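Local coordinates for protein adenosylmethionine-8-amino-7-oxononanoate aminotransferase (Methanocaldococcus jannaschii, PDB 6ZHK) that probably transfers an amino group from S-adenosyl-L-methionine to 7-keto-8-aminopelargonic acid in biotin biosynthesis, using pyridoxal 5'-phosphate as cofactor, at residues Leu379-His384 with Ala456-Ile461; Lys426-Arg431 with Ile451-Ala456. One frame throughout, in Å; residues are numbered along the deposited sequence.

Contact 1 of 2, residues Leu379-His384 with Ala456-Ile461; sequences LKELEH and ALYEAI
L379 and L382 pack their methyl groups against Y458, L457 and I461 of helix 447-463. Among the purely aliphatic pairs, L379 divides its two branches: CD1 meets CD2 of L457 at 3.6 Å, the two side chains crossing at about a right angle, while CD2 lies against the helix backbone, 3.6 Å from CA of Y458. L382 also divides its branches: CD1 rests 3.6 Å from CG2 of I461, and CD2 goes to the ring of Y458.

The aromatic part of the contact is a CH-pi interaction. CD2 of L382 sits over one face of the Y458 ring, 3.8 Å from its centroid and 29° off the normal, displaced toward CE2. With chi1 of Y458 at 180°, the ring extends from the helix toward the 379-384 segment.

No hydrogen bond crosses the contact; the nearest polar approach is OE1 of E381 at the ring edge, 3.7 Å from CE2 of Y458, with its carboxylate plane turned 75° from the ring. An alanine in place of Y458 would remove the ring and is likely to open a gap between L382 and the helix, with E381 losing the ring edge beside it.

L457 and I461 also pack on I437 of strand 436-439, and L457 on V419 and L423 of helix 415-425. The contact packs the loop between helix 366-376 and strand 385-391 on the C-terminal helix 447-463, in the C-terminal alpha/beta region of a class-III, fold type I aminotransferase.

Contact 2 of 2, residues Lys426-Arg431 with Ile451-Ala456; sequences KGIYMR and IYLCDA
I428 packs on helix 447-463 through its CD1 methyl, from strand 428-429, an outermost strand of a four-stranded mixed sheet, parallel to strand 54-57. CD1 lies 3.5 Å from CB of A456 and 3.9 Å from CD1 of L453; the I428 and L453 side chains cross at about a right angle. The Y452 ring borders this apolar group, its CE2 3.8 Å from the same I428 methyl, the two side chains running past each other in opposite directions. Strand 428-429 follows helix 415-425 directly: G427, with positive phi, is the C-prime residue of a Schellman motif that ends the helix, its N hydrogen-bonded to O of L424, and N of I428 to O of L423.

Farther out, the aliphatic part of K426 covers A456, with CD 3.8 Å from CB. Its chain bends at the last torsion, and NZ salt-bridges E459 and E463. At the polar edge, Y452 extends its ring away from its own backbone N (chi1 -177°), and OH donates a hydrogen bond to O of K426 at 2.7 Å. This oxygen lies in the ring plane, at the phenol edge; the C=O...OH angle is 136°, with the donor tilted 17° from the carbonyl plane.

In the fold
From the N terminus the chain first lays down strands 38-43, 46-49 and 54-57, then the seven-stranded sheet with its helices; only after helix 366-376 does it reach 379-384. Strand 428-429 follows helix 415-425 and returns to join strand 54-57, and helix 447-463 then supplies the second segment of both contacts. Contact 2 closes the shorter loop, with 19 residues between its segments, nested inside the 71-residue loop closed by contact 1. Their helical segments overlap at A456, which touches the partner segment only in contact 2, and E459 of the 456-461 segment reaches K426 of contact 2. Helix 447-463 thereby ties the loop before strand 385-391 to the end of helix 415-425 and strand 428-429.

Contact 1 of 2, residues Leu379-His384 with Ala456-Ile461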
loop_
_atom_site.group_PDB
_atom_site.type_symbol
_atom_site.label_atom_id
_atom_site.label_comp_id
_atom_site.label_asym_id
_atom_site.label_seq_id
_atom_site.Cartn_x
_atom_site.Cartn_y
_atom_site.Cartn_z
ATOM N N LEU A 379 -32.034 13.447 -16.610
ATOM C CA LEU A 379 -31.524 14.245 -15.500
ATOM C C LEU A 379 -31.120 15.636 -15.993
ATOM O O LEU A 379 -31.124 16.606 -15.227
ATOM C CB LEU A 379 -30.313 13.540 -14.865
ATOM C CG LEU A 379 -30.601 12.204 -14.204
ATOM C CD1 LEU A 379 -29.303 11.478 -13.889
ATOM C CD2 LEU A 379 -31.453 12.365 -12.959
ATOM N N LYS A 380 -30.817 15.709 -17.296
ATOM C CA LYS A 380 -30.334 16.923 -17.914
ATOM C C LYS A 380 -31.400 18.017 -17.808
ATOM O O LYS A 380 -31.036 19.178 -17.698
ATOM C CB LYS A 380 -29.861 16.672 -19.357
ATOM C CG LYS A 380 -28.380 16.330 -19.532
ATOM C CD LYS A 380 -27.849 16.578 -20.935
ATOM N N GLU A 381 -32.682 17.643 -17.748
ATOM C CA GLU A 381 -33.791 18.600 -17.704
ATOM C C GLU A 381 -33.938 19.268 -16.337
ATOM O O GLU A 381 -34.514 20.345 -16.260
ATOM C CB GLU A 381 -35.168 17.948 -17.829
ATOM C CG GLU A 381 -35.362 16.959 -18.967
ATOM C CD GLU A 381 -36.471 15.953 -18.665
ATOM O OE1 GLU A 381 -36.783 15.732 -17.454
ATOM O OE2 GLU A 381 -37.011 15.356 -19.631
ATOM N N LEU A 382 -33.438 18.642 -15.260
ATOM C CA LEU A 382 -33.747 19.108 -13.908
ATOM C C LEU A 382 -33.052 20.442 -13.636
ATOM O O LEU A 382 -31.917 20.643 -14.082
ATOM C CB LEU A 382 -33.192 18.092 -12.895
ATOM C CG LEU A 382 -33.762 16.683 -12.917
ATOM C CD1 LEU A 382 -32.998 15.793 -11.915
ATOM C CD2 LEU A 382 -35.256 16.684 -12.589
ATOM N N GLU A 383 -33.664 21.263 -12.772
ATOM C CA GLU A 383 -33.222 22.619 -12.486
ATOM C C GLU A 383 -31.792 22.677 -11.936
ATOM O O GLU A 383 -31.084 23.666 -12.176
ATOM C CB GLU A 383 -34.212 23.291 -11.526
ATOM C CG GLU A 383 -33.805 24.700 -11.058
ATOM C CD GLU A 383 -34.654 25.360 -9.966
ATOM O OE1 GLU A 383 -35.828 24.993 -9.848
ATOM O OE2 GLU A 383 -34.141 26.228 -9.201
ATOM N N HIS A 384 -31.375 21.689 -11.126
ATOM C CA HIS A 384 -30.084 21.855 -10.466
ATOM C C HIS A 384 -29.003 20.938 -11.048
ATOM O O HIS A 384 -27.969 20.773 -10.427
ATOM C CB HIS A 384 -30.218 21.581 -8.967
ATOM C CG HIS A 384 -31.331 22.352 -8.351
ATOM N ND1 HIS A 384 -31.295 23.728 -8.278
ATOM C CD2 HIS A 384 -32.480 21.965 -7.761
ATOM C CE1 HIS A 384 -32.397 24.167 -7.704
ATOM N NE2 HIS A 384 -33.137 23.106 -7.374
ATOM N N ALA A 456 -34.561 6.748 -9.386
ATOM C CA ALA A 456 -34.405 7.231 -8.016
ATOM C C ALA A 456 -33.531 8.486 -7.963
ATOM O O ALA A 456 -33.729 9.350 -7.092
ATOM C CB ALA A 456 -33.764 6.156 -7.153
ATOM N N LEU A 457 -32.535 8.580 -8.862
ATOM C CA LEU A 457 -31.678 9.764 -8.829
ATOM C C LEU A 457 -32.473 11.017 -9.243
ATOM O O LEU A 457 -32.333 12.114 -8.664
ATOM C CB LEU A 457 -30.461 9.515 -9.735
ATOM C CG LEU A 457 -29.362 10.584 -9.732
ATOM C CD1 LEU A 457 -28.817 10.869 -8.326
ATOM C CD2 LEU A 457 -28.235 10.217 -10.672
ATOM N N TYR A 458 -33.300 10.835 -10.261
ATOM C CA TYR A 458 -34.202 11.888 -10.727
ATOM C C TYR A 458 -35.055 12.441 -9.564
ATOM O O TYR A 458 -35.069 13.637 -9.310
ATOM C CB TYR A 458 -35.037 11.355 -11.898
ATOM C CG TYR A 458 -36.022 12.350 -12.485
ATOM C CD1 TYR A 458 -37.306 12.532 -11.969
ATOM C CD2 TYR A 458 -35.669 13.095 -13.607
ATOM C CE1 TYR A 458 -38.198 13.433 -12.559
ATOM C CE2 TYR A 458 -36.548 13.989 -14.210
ATOM C CZ TYR A 458 -37.814 14.171 -13.677
ATOM O OH TYR A 458 -38.640 15.066 -14.313
ATOM N N GLU A 459 -35.704 11.571 -8.812
ATOM C CA GLU A 459 -36.517 11.944 -7.665
ATOM C C GLU A 459 -35.643 12.481 -6.529
ATOM O O GLU A 459 -36.039 13.406 -5.821
ATOM C CB GLU A 459 -37.176 10.699 -7.068
ATOM C CG GLU A 459 -38.227 10.038 -7.935
ATOM C CD GLU A 459 -38.709 8.722 -7.340
ATOM O OE1 GLU A 459 -38.282 8.359 -6.202
ATOM O OE2 GLU A 459 -39.564 8.086 -7.981
ATOM N N ALA A 460 -34.454 11.894 -6.306
ATOM C CA ALA A 460 -33.628 12.309 -5.181
ATOM C C ALA A 460 -33.170 13.754 -5.369
ATOM O O ALA A 460 -33.084 14.513 -4.394
ATOM C CB ALA A 460 -32.453 11.341 -5.042
ATOM N N ILE A 461 -32.859 14.098 -6.635
ATOM C CA ILE A 461 -32.352 15.420 -6.940
ATOM C C ILE A 461 -33.499 16.405 -6.729
ATOM O O ILE A 461 -33.258 17.456 -6.165
ATOM C CB ILE A 461 -31.743 15.450 -8.345
ATOM C CG1 ILE A 461 -30.433 14.633 -8.373
ATOM C CG2 ILE A 461 -31.523 16.886 -8.793
ATOM C CD1 ILE A 461 -29.877 14.522 -9.800
#

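Contact 2 of 2, residues Lys426-Arg431 with Ile451-Ala456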
loop_
_atom_site.group_PDB
_atom_site.type_symbol
_atom_site.label_atom_id
_atom_site.label_comp_id
_atom_site.label_asym_id
_atom_site.label_seq_id
_atom_site.Cartn_x
_atom_site.Cartn_y
_atom_site.Cartn_z
ATOM N N LYS A 426 -33.929 5.510 -0.551
ATOM C CA LYS A 426 -34.447 4.704 -1.644
ATOM C C LYS A 426 -33.623 3.426 -1.815
ATOM O O LYS A 426 -33.792 2.748 -2.807
ATOM C CB LYS A 426 -34.511 5.519 -2.946
ATOM C CG LYS A 426 -35.256 6.850 -2.820
ATOM C CD LYS A 426 -35.100 7.750 -4.016
ATOM C CE LYS A 426 -35.731 9.110 -3.815
ATOM N NZ LYS A 426 -37.160 8.918 -3.473
ATOM N N GLY A 427 -32.782 3.078 -0.828
ATOM C CA GLY A 427 -32.090 1.788 -0.894
ATOM C C GLY A 427 -30.876 1.823 -1.845
ATOM O O GLY A 427 -30.540 0.800 -2.429
ATOM N N ILE A 428 -30.233 3.002 -1.995
ATOM C CA ILE A 428 -29.076 3.158 -2.862
ATOM C C ILE A 428 -27.958 3.873 -2.105
ATOM O O ILE A 428 -28.156 4.936 -1.483
ATOM C CB ILE A 428 -29.427 3.972 -4.130
ATOM C CG1 ILE A 428 -30.465 3.248 -4.991
ATOM C CG2 ILE A 428 -28.104 4.336 -4.889
ATOM C CD1 ILE A 428 -31.118 4.140 -6.064
ATOM N N TYR A 429 -26.723 3.348 -2.239
ATOM C CA TYR A 429 -25.557 3.934 -1.617
ATOM C C TYR A 429 -24.795 4.641 -2.733
ATOM O O TYR A 429 -24.377 3.999 -3.712
ATOM C CB TYR A 429 -24.618 2.858 -1.032
ATOM C CG TYR A 429 -23.307 3.464 -0.568
ATOM C CD1 TYR A 429 -23.276 4.532 0.322
ATOM C CD2 TYR A 429 -22.106 2.941 -1.015
ATOM C CE1 TYR A 429 -22.068 5.114 0.737
ATOM C CE2 TYR A 429 -20.895 3.477 -0.592
ATOM C CZ TYR A 429 -20.881 4.563 0.277
ATOM O OH TYR A 429 -19.645 5.093 0.546
ATOM N N MET A 430 -24.621 5.957 -2.577
ATOM C CA MET A 430 -23.837 6.735 -3.493
ATOM C C MET A 430 -22.939 7.660 -2.676
ATOM O O MET A 430 -23.438 8.290 -1.736
ATOM C CB MET A 430 -24.800 7.542 -4.381
ATOM C CG MET A 430 -24.104 8.387 -5.470
ATOM S SD MET A 430 -23.384 9.968 -4.936
ATOM C CE MET A 430 -24.766 10.944 -4.317
ATOM N N ARG A 431 -21.620 7.685 -2.993
ATOM C CA ARG A 431 -20.706 8.660 -2.396
ATOM C C ARG A 431 -20.377 9.744 -3.418
ATOM O O ARG A 431 -19.815 9.441 -4.466
ATOM C CB ARG A 431 -19.379 8.041 -1.911
ATOM C CG ARG A 431 -18.495 9.056 -1.195
ATOM C CD ARG A 431 -17.232 8.392 -0.664
ATOM N NE ARG A 431 -16.268 9.335 -0.115
ATOM C CZ ARG A 431 -16.244 9.736 1.162
ATOM N NH1 ARG A 431 -17.170 9.331 2.046
ATOM N NH2 ARG A 431 -15.292 10.567 1.523
ATOM N N ILE A 451 -32.458 0.995 -14.271
ATOM C CA ILE A 451 -33.639 1.838 -14.485
ATOM C C ILE A 451 -34.091 2.356 -13.131
ATOM O O ILE A 451 -34.363 3.525 -12.965
ATOM C CB ILE A 451 -34.747 1.067 -15.231
ATOM C CG1 ILE A 451 -34.388 0.800 -16.706
ATOM C CG2 ILE A 451 -36.104 1.748 -15.079
ATOM C CD1 ILE A 451 -34.998 -0.491 -17.303
ATOM N N TYR A 452 -34.056 1.486 -12.131
ATOM C CA TYR A 452 -34.359 1.880 -10.764
ATOM C C TYR A 452 -33.456 3.035 -10.328
ATOM O O TYR A 452 -33.905 4.007 -9.751
ATOM C CB TYR A 452 -34.278 0.695 -9.790
ATOM C CG TYR A 452 -34.661 1.107 -8.392
ATOM C CD1 TYR A 452 -35.991 1.294 -8.038
ATOM C CD2 TYR A 452 -33.701 1.302 -7.417
ATOM C CE1 TYR A 452 -36.363 1.741 -6.785
ATOM C CE2 TYR A 452 -34.056 1.703 -6.135
ATOM C CZ TYR A 452 -35.393 1.925 -5.816
ATOM O OH TYR A 452 -35.777 2.334 -4.560
ATOM N N LEU A 453 -32.143 2.859 -10.488
ATOM C CA LEU A 453 -31.154 3.830 -10.052
ATOM C C LEU A 453 -31.364 5.210 -10.661
ATOM O O LEU A 453 -31.263 6.206 -9.968
ATOM C CB LEU A 453 -29.752 3.314 -10.430
ATOM C CG LEU A 453 -28.589 4.314 -10.290
ATOM C CD1 LEU A 453 -28.362 4.659 -8.798
ATOM C CD2 LEU A 453 -27.327 3.640 -10.818
ATOM N N CYS A 454 -31.599 5.263 -11.968
ATOM C CA CYS A 454 -31.737 6.550 -12.630
ATOM C C CYS A 454 -33.065 7.239 -12.277
ATOM O O CYS A 454 -33.109 8.459 -12.098
ATOM C CB CYS A 454 -31.595 6.299 -14.131
ATOM S SG CYS A 454 -29.910 5.780 -14.639
ATOM N N ASP A 455 -34.161 6.450 -12.147
ATOM C CA ASP A 455 -35.429 7.008 -11.684
ATOM C C ASP A 455 -35.274 7.496 -10.242
ATOM O O ASP A 455 -35.786 8.549 -9.882
ATOM C CB ASP A 455 -36.542 5.950 -11.675
ATOM C CG ASP A 455 -37.155 5.655 -13.032
ATOM O OD1 ASP A 455 -36.960 6.445 -13.965
ATOM O OD2 ASP A 455 -37.802 4.623 -13.152
ATOM N N ALA A 456 -34.561 6.748 -9.386
ATOM C CA ALA A 456 -34.405 7.231 -8.016
ATOM C C ALA A 456 -33.531 8.486 -7.963
ATOM O O ALA A 456 -33.729 9.350 -7.092
ATOM C CB ALA A 456 -33.764 6.156 -7.153
#